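Long-range contacts in Rho-related gtp-binding protein RHOD (PDB 2J1L), which belongs to the Rho branch of the Ras-like small GTP-binding proteins and is modelled here with guanosine-5'-diphosphate and a magnesium ion: residues C45-L50 / L110-V115; A106-L111 / E205-S210; K147-K152 / E187-L192. All blocks are in the same frame, centred on the assembly; numbering follows the deposited sequence.

Interaction 1. Residues C45-L50 / L110-V115; sequences CGKTSL and LLCFDV. With MG (magnesium ion), chain C; GDP (guanosine-5'-diphosphate), chain B.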
loop_
_atom_site.group_PDB
_atom_site.type_symbol
_atom_site.label_atom_id
_atom_site.label_comp_id
_atom_site.label_asym_id
_atom_site.label_seq_id
_atom_site.Cartn_x
_atom_site.Cartn_y
_atom_site.Cartn_z
ATOM N N CYS A 45 2.104 -9.567 2.956
ATOM C CA CYS A 45 0.964 -8.656 3.131
ATOM C C CYS A 45 0.278 -8.306 1.800
ATOM O O CYS A 45 -0.756 -7.662 1.805
ATOM C CB CYS A 45 1.374 -7.389 3.875
ATOM S SG CYS A 45 2.233 -6.206 2.835
ATOM N N GLY A 46 0.832 -8.751 0.672
ATOM C CA GLY A 46 0.120 -8.686 -0.614
ATOM C C GLY A 46 0.690 -7.733 -1.655
ATOM O O GLY A 46 0.048 -7.472 -2.665
ATOM N N LYS A 47 1.914 -7.259 -1.429
ATOM C CA LYS A 47 2.549 -6.265 -2.286
ATOM C C LYS A 47 2.734 -6.762 -3.720
ATOM O O LYS A 47 2.250 -6.137 -4.664
ATOM C CB LYS A 47 3.890 -5.825 -1.681
ATOM C CG LYS A 47 3.749 -5.138 -0.274
ATOM C CD LYS A 47 5.071 -4.730 0.409
ATOM C CE LYS A 47 6.216 -5.774 0.365
ATOM N NZ LYS A 47 5.904 -7.023 1.094
ATOM N N THR A 48 3.413 -7.891 -3.891
ATOM C CA THR A 48 3.690 -8.426 -5.226
ATOM C C THR A 48 2.389 -8.663 -5.992
ATOM O O THR A 48 2.292 -8.376 -7.176
ATOM C CB THR A 48 4.517 -9.730 -5.156
ATOM O OG1 THR A 48 5.660 -9.540 -4.300
ATOM C CG2 THR A 48 4.988 -10.141 -6.549
ATOM N N SER A 49 1.374 -9.152 -5.290
ATOM C CA SER A 49 0.062 -9.442 -5.898
ATOM C C SER A 49 -0.683 -8.210 -6.358
ATOM O O SER A 49 -1.379 -8.221 -7.374
ATOM C CB SER A 49 -0.810 -10.181 -4.895
ATOM O OG SER A 49 -0.289 -11.479 -4.727
ATOM N N LEU A 50 -0.558 -7.153 -5.582
ATOM C CA LEU A 50 -1.126 -5.872 -5.958
ATOM C C LEU A 50 -0.557 -5.505 -7.333
ATOM O O LEU A 50 -1.268 -5.116 -8.252
ATOM C CB LEU A 50 -0.756 -4.845 -4.880
ATOM C CG LEU A 50 -1.526 -3.552 -4.723
ATOM C CD1 LEU A 50 -2.969 -3.864 -4.348
ATOM C CD2 LEU A 50 -0.854 -2.701 -3.650
ATOM N N LEU A 110 4.059 3.624 -0.732
ATOM C CA LEU A 110 2.860 2.937 -0.322
ATOM C C LEU A 110 3.265 1.993 0.774
ATOM O O LEU A 110 3.925 0.988 0.520
ATOM C CB LEU A 110 2.245 2.156 -1.475
ATOM C CG LEU A 110 1.873 2.943 -2.751
ATOM C CD1 LEU A 110 1.216 1.999 -3.786
ATOM C CD2 LEU A 110 0.948 4.115 -2.427
ATOM N N LEU A 111 2.907 2.347 2.005
ATOM C CA LEU A 111 3.072 1.484 3.161
ATOM C C LEU A 111 1.880 0.532 3.237
ATOM O O LEU A 111 0.791 0.946 3.591
ATOM C CB LEU A 111 3.139 2.312 4.439
ATOM C CG LEU A 111 4.320 3.261 4.613
ATOM C CD1 LEU A 111 4.586 3.500 6.126
ATOM C CD2 LEU A 111 5.594 2.748 3.919
ATOM N N CYS A 112 2.121 -0.739 2.935
ATOM C CA CYS A 112 1.073 -1.752 2.787
ATOM C C CYS A 112 0.912 -2.654 4.005
ATOM O O CYS A 112 1.885 -3.027 4.650
ATOM C CB CYS A 112 1.415 -2.657 1.604
ATOM S SG CYS A 112 1.456 -1.775 0.037
ATOM N N PHE A 113 -0.325 -3.024 4.304
ATOM C CA PHE A 113 -0.552 -4.087 5.281
ATOM C C PHE A 113 -1.752 -4.960 4.909
ATOM O O PHE A 113 -2.616 -4.533 4.160
ATOM C CB PHE A 113 -0.738 -3.500 6.668
ATOM C CG PHE A 113 -2.007 -2.729 6.822
ATOM C CD1 PHE A 113 -2.055 -1.370 6.510
ATOM C CD2 PHE A 113 -3.158 -3.357 7.284
ATOM C CE1 PHE A 113 -3.220 -0.664 6.659
ATOM C CE2 PHE A 113 -4.322 -2.648 7.442
ATOM C CZ PHE A 113 -4.359 -1.297 7.122
ATOM N N ASP A 114 -1.778 -6.181 5.441
ATOM C CA ASP A 114 -2.889 -7.122 5.255
ATOM C C ASP A 114 -3.946 -6.773 6.302
ATOM O O ASP A 114 -3.630 -6.747 7.504
ATOM C CB ASP A 114 -2.329 -8.537 5.452
ATOM C CG ASP A 114 -3.362 -9.635 5.311
ATOM O OD1 ASP A 114 -4.574 -9.346 5.414
ATOM O OD2 ASP A 114 -2.946 -10.815 5.117
ATOM N N VAL A 115 -5.180 -6.486 5.885
ATOM C CA VAL A 115 -6.219 -6.144 6.873
ATOM C C VAL A 115 -6.588 -7.284 7.843
ATOM O O VAL A 115 -7.147 -7.017 8.915
ATOM C CB VAL A 115 -7.520 -5.553 6.244
ATOM C CG1 VAL A 115 -7.248 -4.185 5.652
ATOM C CG2 VAL A 115 -8.136 -6.490 5.226
HETATM MG MG MG C . 6.441 -10.076 -2.139
HETATM P PB GDP B . 4.049 -9.974 -0.508
HETATM O O1B GDP B . 4.326 -9.680 -1.949
HETATM O O2B GDP B . 3.890 -8.728 0.305
HETATM O O3B GDP B . 5.179 -10.805 0.049
HETATM O O3A GDP B . 2.667 -10.766 -0.430
HETATM P PA GDP B . 2.185 -11.579 -1.750
HETATM O O1A GDP B . 1.712 -10.677 -2.866
HETATM O O2A GDP B . 3.342 -12.401 -2.255
HETATM O "O5'" GDP B . 0.942 -12.459 -1.205
HETATM C "C5'" GDP B . 1.027 -13.188 0.011
HETATM C "C4'" GDP B . -0.142 -14.147 0.142
HETATM O "O4'" GDP B . -1.418 -13.485 0.233
HETATM C "C3'" GDP B . -0.246 -15.034 -1.100
HETATM O "O3'" GDP B . -0.901 -16.274 -0.778
HETATM C "C2'" GDP B . -1.170 -14.276 -2.000
HETATM O "O2'" GDP B . -1.840 -15.108 -2.932
HETATM C "C1'" GDP B . -2.151 -13.764 -0.984
HETATM N N9 GDP B . -2.822 -12.559 -1.474
HETATM C C8 GDP B . -2.287 -11.484 -2.084
HETATM N N7 GDP B . -3.259 -10.558 -2.334
HETATM C C5 GDP B . -4.418 -11.057 -1.882
HETATM C C6 GDP B . -5.806 -10.602 -1.829
HETATM O O6 GDP B . -6.158 -9.477 -2.292
HETATM N N1 GDP B . -6.682 -11.440 -1.266
HETATM C C2 GDP B . -6.341 -12.647 -0.766
HETATM N N2 GDP B . -7.304 -13.427 -0.222
HETATM N N3 GDP B . -5.087 -13.132 -0.777
HETATM C C4 GDP B . -4.119 -12.373 -1.316
HETATM O O HOH W 1 7.309 -8.118 -2.595
HETATM O O HOH W 2 5.664 -11.777 -3.225
HETATM O O HOH W 3 7.746 -10.502 -3.798
#

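Interaction 2. Residues A106-L111 / E205-S210; sequences ASVLLL and EVALSS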
loop_
_atom_site.group_PDB
_atom_site.type_symbol
_atom_site.label_atom_id
_atom_site.label_comp_id
_atom_site.label_asym_id
_atom_site.label_seq_id
_atom_site.Cartn_x
_atom_site.Cartn_y
_atom_site.Cartn_z
ATOM N N ALA A 106 9.828 12.138 -9.412
ATOM C CA ALA A 106 8.711 12.379 -8.455
ATOM C C ALA A 106 8.329 11.084 -7.795
ATOM O O ALA A 106 8.247 10.067 -8.471
ATOM C CB ALA A 106 7.496 12.980 -9.150
ATOM N N SER A 107 8.088 11.107 -6.488
ATOM C CA SER A 107 8.008 9.868 -5.724
ATOM C C SER A 107 6.863 9.797 -4.745
ATOM O O SER A 107 6.263 10.804 -4.390
ATOM C CB SER A 107 9.310 9.651 -4.961
ATOM O OG SER A 107 10.320 9.249 -5.858
ATOM N N VAL A 108 6.586 8.570 -4.311
ATOM C CA VAL A 108 5.552 8.278 -3.324
ATOM C C VAL A 108 5.731 6.863 -2.807
ATOM O O VAL A 108 6.144 5.955 -3.541
ATOM C CB VAL A 108 4.121 8.462 -3.892
ATOM C CG1 VAL A 108 3.874 7.541 -5.078
ATOM C CG2 VAL A 108 3.066 8.238 -2.798
ATOM N N LEU A 109 5.445 6.698 -1.524
ATOM C CA LEU A 109 5.634 5.440 -0.809
ATOM C C LEU A 109 4.280 4.905 -0.446
ATOM O O LEU A 109 3.446 5.658 0.088
ATOM C CB LEU A 109 6.379 5.685 0.486
ATOM C CG LEU A 109 7.896 5.770 0.434
ATOM C CD1 LEU A 109 8.343 6.260 1.778
ATOM C CD2 LEU A 109 8.532 4.415 0.106
ATOM N N LEU A 110 4.059 3.624 -0.732
ATOM C CA LEU A 110 2.860 2.937 -0.322
ATOM C C LEU A 110 3.265 1.993 0.774
ATOM O O LEU A 110 3.925 0.988 0.520
ATOM C CB LEU A 110 2.245 2.156 -1.475
ATOM C CG LEU A 110 1.873 2.943 -2.751
ATOM C CD1 LEU A 110 1.216 1.999 -3.786
ATOM C CD2 LEU A 110 0.948 4.115 -2.427
ATOM N N LEU A 111 2.907 2.347 2.005
ATOM C CA LEU A 111 3.072 1.484 3.161
ATOM C C LEU A 111 1.880 0.532 3.237
ATOM O O LEU A 111 0.791 0.946 3.591
ATOM C CB LEU A 111 3.139 2.312 4.439
ATOM C CG LEU A 111 4.320 3.261 4.613
ATOM C CD1 LEU A 111 4.586 3.500 6.126
ATOM C CD2 LEU A 111 5.594 2.748 3.919
ATOM N N GLU A 205 -1.362 10.858 -8.499
ATOM C CA GLU A 205 -1.845 12.207 -8.219
ATOM C C GLU A 205 -1.034 12.797 -7.064
ATOM O O GLU A 205 -0.470 13.894 -7.172
ATOM C CB GLU A 205 -3.365 12.215 -7.925
ATOM C CG GLU A 205 -4.236 12.332 -9.204
ATOM C CD GLU A 205 -5.733 11.915 -9.047
ATOM O OE1 GLU A 205 -6.031 10.790 -8.579
ATOM O OE2 GLU A 205 -6.618 12.712 -9.451
ATOM N N VAL A 206 -0.932 12.038 -5.979
ATOM C CA VAL A 206 -0.146 12.464 -4.828
ATOM C C VAL A 206 1.325 12.780 -5.192
ATOM O O VAL A 206 1.829 13.844 -4.829
ATOM C CB VAL A 206 -0.224 11.427 -3.705
ATOM C CG1 VAL A 206 0.754 11.766 -2.586
ATOM C CG2 VAL A 206 -1.657 11.361 -3.182
ATOM N N ALA A 207 1.998 11.888 -5.920
ATOM C CA ALA A 207 3.414 12.095 -6.249
ATOM C C ALA A 207 3.634 13.382 -7.044
ATOM O O ALA A 207 4.545 14.162 -6.753
ATOM C CB ALA A 207 3.958 10.909 -7.014
ATOM N N LEU A 208 2.783 13.601 -8.038
ATOM C CA LEU A 208 2.873 14.777 -8.889
ATOM C C LEU A 208 2.479 16.066 -8.162
ATOM O O LEU A 208 3.059 17.119 -8.419
ATOM C CB LEU A 208 2.038 14.571 -10.159
ATOM C CG LEU A 208 2.637 13.485 -11.071
ATOM C CD1 LEU A 208 1.610 12.913 -12.039
ATOM C CD2 LEU A 208 3.835 14.029 -11.833
ATOM N N SER A 209 1.524 15.986 -7.243
ATOM C CA SER A 209 1.106 17.163 -6.481
ATOM C C SER A 209 2.194 17.700 -5.532
ATOM O O SER A 209 2.119 18.866 -5.129
ATOM C CB SER A 209 -0.175 16.881 -5.703
ATOM O OG SER A 209 0.005 15.777 -4.835
ATOM N N SER A 210 3.187 16.871 -5.178
ATOM C CA SER A 210 4.430 17.358 -4.537
ATOM C C SER A 210 5.667 17.123 -5.414
ATOM O O SER A 210 6.036 17.967 -6.239
ATOM C CB SER A 210 4.629 16.708 -3.171
ATOM O OG SER A 210 4.392 15.307 -3.222
#

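Interaction 3. Residues K147-K152 / E187-L192; sequences KTDLRK and ECSARL. With GDP (guanosine-5'-diphosphate), chain B.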
loop_
_atom_site.group_PDB
_atom_site.type_symbol
_atom_site.label_atom_id
_atom_site.label_comp_id
_atom_site.label_asym_id
_atom_site.label_seq_id
_atom_site.Cartn_x
_atom_site.Cartn_y
_atom_site.Cartn_z
ATOM N N LYS A 147 -5.927 -7.068 0.736
ATOM C CA LYS A 147 -6.715 -8.263 0.964
ATOM C C LYS A 147 -8.045 -7.971 1.679
ATOM O O LYS A 147 -8.491 -8.770 2.515
ATOM C CB LYS A 147 -5.922 -9.289 1.775
ATOM C CG LYS A 147 -4.483 -9.481 1.363
ATOM C CD LYS A 147 -3.983 -10.840 1.866
ATOM C CE LYS A 147 -2.472 -10.920 1.923
ATOM N NZ LYS A 147 -2.017 -11.927 2.928
ATOM N N THR A 148 -8.685 -6.849 1.338
ATOM C CA THR A 148 -9.956 -6.455 1.979
ATOM C C THR A 148 -11.075 -7.496 1.794
ATOM O O THR A 148 -12.076 -7.497 2.524
ATOM C CB THR A 148 -10.459 -5.104 1.457
ATOM O OG1 THR A 148 -10.623 -5.168 0.030
ATOM C CG2 THR A 148 -9.466 -3.977 1.808
ATOM N N ASP A 149 -10.901 -8.392 0.830
ATOM C CA ASP A 149 -11.854 -9.474 0.625
ATOM C C ASP A 149 -11.927 -10.424 1.827
ATOM O O ASP A 149 -12.967 -11.067 2.062
ATOM C CB ASP A 149 -11.514 -10.250 -0.648
ATOM C CG ASP A 149 -10.105 -10.790 -0.643
ATOM O OD1 ASP A 149 -9.144 -9.971 -0.677
ATOM O OD2 ASP A 149 -9.954 -12.027 -0.615
ATOM N N LEU A 150 -10.843 -10.493 2.597
ATOM C CA LEU A 150 -10.744 -11.448 3.709
ATOM C C LEU A 150 -11.480 -11.055 5.005
ATOM O O LEU A 150 -11.576 -11.870 5.920
ATOM C CB LEU A 150 -9.267 -11.754 4.006
ATOM C CG LEU A 150 -8.544 -12.536 2.896
ATOM C CD1 LEU A 150 -7.134 -12.947 3.348
ATOM C CD2 LEU A 150 -9.364 -13.743 2.479
ATOM N N ARG A 151 -11.999 -9.828 5.083
ATOM C CA ARG A 151 -12.937 -9.453 6.149
ATOM C C ARG A 151 -14.206 -10.290 6.072
ATOM O O ARG A 151 -14.750 -10.695 7.100
ATOM C CB ARG A 151 -13.352 -7.994 6.044
ATOM C CG ARG A 151 -12.231 -7.012 6.193
ATOM C CD ARG A 151 -12.775 -5.620 6.463
ATOM N NE ARG A 151 -11.678 -4.675 6.657
ATOM C CZ ARG A 151 -11.406 -3.626 5.887
ATOM N NH1 ARG A 151 -10.379 -2.853 6.190
ATOM N NH2 ARG A 151 -12.137 -3.329 4.824
ATOM N N LYS A 152 -14.691 -10.529 4.854
ATOM C CA LYS A 152 -15.832 -11.419 4.662
ATOM C C LYS A 152 -15.519 -12.856 5.155
ATOM O O LYS A 152 -16.438 -13.582 5.537
ATOM C CB LYS A 152 -16.303 -11.416 3.198
ATOM C CG LYS A 152 -17.122 -10.190 2.806
ATOM N N GLU A 187 -7.783 1.244 0.359
ATOM C CA GLU A 187 -7.959 -0.192 0.515
ATOM C C GLU A 187 -8.262 -0.825 -0.817
ATOM O O GLU A 187 -8.906 -0.205 -1.685
ATOM C CB GLU A 187 -9.160 -0.466 1.377
ATOM C CG GLU A 187 -8.957 -0.140 2.791
ATOM C CD GLU A 187 -10.174 -0.501 3.618
ATOM O OE1 GLU A 187 -11.250 -0.755 3.035
ATOM O OE2 GLU A 187 -10.040 -0.535 4.854
ATOM N N CYS A 188 -7.862 -2.082 -0.946
ATOM C CA CYS A 188 -8.090 -2.822 -2.167
ATOM C C CYS A 188 -8.023 -4.303 -1.893
ATOM O O CYS A 188 -7.540 -4.730 -0.846
ATOM C CB CYS A 188 -7.014 -2.464 -3.166
ATOM S SG CYS A 188 -5.393 -2.823 -2.506
ATOM N N SER A 189 -8.528 -5.069 -2.851
ATOM C CA SER A 189 -8.347 -6.502 -2.888
ATOM C C SER A 189 -7.760 -6.841 -4.244
ATOM O O SER A 189 -8.406 -6.618 -5.264
ATOM C CB SER A 189 -9.686 -7.227 -2.711
ATOM O OG SER A 189 -9.525 -8.635 -2.872
ATOM N N ALA A 190 -6.539 -7.358 -4.267
ATOM C CA ALA A 190 -5.943 -7.792 -5.514
ATOM C C ALA A 190 -6.686 -9.019 -6.039
ATOM O O ALA A 190 -6.783 -9.231 -7.245
ATOM C CB ALA A 190 -4.480 -8.092 -5.317
ATOM N N ARG A 191 -7.240 -9.815 -5.129
ATOM C CA ARG A 191 -7.970 -11.019 -5.507
ATOM C C ARG A 191 -9.218 -10.723 -6.339
ATOM O O ARG A 191 -9.484 -11.424 -7.305
ATOM C CB ARG A 191 -8.367 -11.814 -4.257
ATOM C CG ARG A 191 -9.175 -13.083 -4.544
ATOM C CD ARG A 191 -8.320 -14.120 -5.273
ATOM N NE ARG A 191 -7.344 -14.723 -4.358
ATOM C CZ ARG A 191 -7.410 -15.962 -3.865
ATOM N NH1 ARG A 191 -8.399 -16.788 -4.205
ATOM N NH2 ARG A 191 -6.461 -16.381 -3.028
ATOM N N LEU A 192 -9.986 -9.706 -5.950
ATOM C CA LEU A 192 -11.218 -9.352 -6.650
ATOM C C LEU A 192 -11.018 -8.197 -7.619
ATOM O O LEU A 192 -11.992 -7.593 -8.057
ATOM C CB LEU A 192 -12.293 -8.952 -5.637
ATOM C CG LEU A 192 -12.631 -9.944 -4.517
ATOM C CD1 LEU A 192 -13.657 -9.338 -3.556
ATOM C CD2 LEU A 192 -13.129 -11.273 -5.089
HETATM P PB GDP B . 4.049 -9.974 -0.508
HETATM O O1B GDP B . 4.326 -9.680 -1.949
HETATM O O2B GDP B . 3.890 -8.728 0.305
HETATM O O3B GDP B . 5.179 -10.805 0.049
HETATM O O3A GDP B . 2.667 -10.766 -0.430
HETATM P PA GDP B . 2.185 -11.579 -1.750
HETATM O O1A GDP B . 1.712 -10.677 -2.866
HETATM O O2A GDP B . 3.342 -12.401 -2.255
HETATM O "O5'" GDP B . 0.942 -12.459 -1.205
HETATM C "C5'" GDP B . 1.027 -13.188 0.011
HETATM C "C4'" GDP B . -0.142 -14.147 0.142
HETATM O "O4'" GDP B . -1.418 -13.485 0.233
HETATM C "C3'" GDP B . -0.246 -15.034 -1.100
HETATM O "O3'" GDP B . -0.901 -16.274 -0.778
HETATM C "C2'" GDP B . -1.170 -14.276 -2.000
HETATM O "O2'" GDP B . -1.840 -15.108 -2.932
HETATM C "C1'" GDP B . -2.151 -13.764 -0.984
HETATM N N9 GDP B . -2.822 -12.559 -1.474
HETATM C C8 GDP B . -2.287 -11.484 -2.084
HETATM N N7 GDP B . -3.259 -10.558 -2.334
HETATM C C5 GDP B . -4.418 -11.057 -1.882
HETATM C C6 GDP B . -5.806 -10.602 -1.829
HETATM O O6 GDP B . -6.158 -9.477 -2.292
HETATM N N1 GDP B . -6.682 -11.440 -1.266
HETATM C C2 GDP B . -6.341 -12.647 -0.766
HETATM N N2 GDP B . -7.304 -13.427 -0.222
HETATM N N3 GDP B . -5.087 -13.132 -0.777
HETATM C C4 GDP B . -4.119 -12.373 -1.316
HETATM O O HOH W 4 -4.981 -6.217 -1.862
#

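Interaction 1. Residues C45-L50 / L110-V115
C45 and C112 give up the most surface here, where the loop that wraps the phosphates crosses the C-terminal end of strand 106-114. The CB of C45 points at the strand and rests on its backbone, 3.7 Å from D114 N. From there a chi1 of 78° swings SG along the strand to C112, where it ends 3.8 Å from CB of C112. That CB in turn faces the loop and has a second neighbour in K47, whose CG is 3.9 Å away. The sulfur of C112 looks further down, toward CD2 of L50 at 4.4 Å. D114 adds its CB beside the backbone of C45, while its carboxylate goes elsewhere, to a salt bridge with K147 and to the backbone N of T116.

No hydrogen bond joins the two segments; many of the loop's polar groups turn to the nucleotide and the magnesium. K47 bends at chi3 and chi4, which folds its amine back so that NZ donates to O2B of guanosine-5'-diphosphate at 2.8 Å, and also to D42 O. The same O2B receives K47 N-H, while G46 N-H is shared between O2B and O3A. T48 N holds O1B at 2.8 Å; T48 OG1 binds the magnesium at 2.4 Å and is hydrogen-bonded to D88. This is the P-loop of the G domain, with G46 at the N-cap of helix 47-55. The chemistry is thus divided: sulfur and aliphatic carbons bury the loop's underside against the sheet, leaving amides and amine turned to the phosphates, whose negative charge they would offset.

Interaction 2. Residues A106-L111 / E205-S210
A207, on the C-terminal helix of a Ras-like G domain, packs on the early part of strand 106-114, one of the central strands of the sheet. The short axes of strand 106-111 and helix 205-209 approach to 6.9 Å and run in largely opposed directions, 134° apart. The closest backbone approach is between CA of S107 and CA of A207, at 5.1 Å. Such closeness is consistent with the small side chain of A207.

A207 has the largest share of the buried surface, and its methyl makes the shortest contact. CB of A207 lies 3.5 Å from the carbonyl O of S107, pressed on the strand's backbone, and one branch of V108 flanks it, with V108 CG1 at 3.9 Å from A207 CB. The other branch meets the preceding helix residue, so that V108 CG2 and V206 CG1 are 4.2 Å apart. A chi1 of 60° divides the work of V108 in this way, giving each of two neighbouring helix residues a methyl of its own. A106 comes in at the other side of S107; its CB is 4.0 Å from the carbonyl O of A207.

The side chains of A106 and V108 turn toward the helix, whereas that of S107 turns away and S107 contributes its carbonyl instead. No hydrogen bond links strand and helix; methyl groups meet both one another and peptide carbonyls. A207 also touches V35 of the adjacent strand 34-41, and V206 touches P140, so the end of the helix reaches across two neighbouring strands and the loop before a third, 141-146. A terminal helix laid on one face of a mainly parallel sheet, with helix 118-135 on the other face, is the three-layer alpha/beta arrangement of the Ras-like G domain.

Interaction 3. Residues K147-K152 / E187-L192
K147 and S189 bring two loops together, their CA atoms 4.5 Å apart, and a nearly straight backbone hydrogen bond from T148 N to C188 O (3.3 Å) ties them just beside this point. D149 faces both the other loop and the base, its carboxylate turned there by a chi1 of 56°. S189 OG donates to D149 OD1 at 2.6 Å, from well above the carboxylate plane (57° out of it). OD1 also accepts from guanine N1 at 2.9 Å, and OD2 takes guanine N2 at 3.0 Å. S189 OG in turn accepts from L192 N, an ST motif that would help orient the hydroxyl.

The aliphatic chain of K147 lies extended over one face of the guanine, and CB of R191 lies over the N1 side of the opposite face. The amine of K147 goes on to a salt bridge with D114, and R191 N donates to guanine O6.

Farther from the base, R151 grips E187 end-on: NH1 meets OE2 at 2.7 Å and NH2 meets OE1 at 3.3 Å. Both oxygens lie near the guanidinium plane, but that plane is turned 43° from the carboxylate. E187 OE2 also bonds to Y185 OH, and R151 NH1 to V168 O. Between bridge and base, T148 CG2 packs on CB of E187. These loops carry the KxD and SA signatures of small GTP-binding proteins. With two acceptors set against N1 and N2, and a backbone donor at O6, the pocket matches the donor and acceptor pattern of guanine, and the serine hydroxyl would restrain the rotation of the aspartate.

Interactions 1 and 3 form the two halves of one nucleotide site, their centres about 10 Å apart: the first holds the phosphates and magnesium, the second the guanine. They also touch directly. D114 OD2 and K147 NZ make a salt bridge of 2.6 Å, joining the end of strand 106-114 to the base-binding loop, and L50 packs on C188 close by. Interaction 2 uses the other end of the same strand, with L110 and L111 common to segments 106-111 and 110-115. Its centre is about 17 Å from that of interaction 1 and about 23 Å from that of interaction 3, across the chain's centre. Strand 106-114 therefore runs from the C-terminal helix to the edge of the nucleotide site.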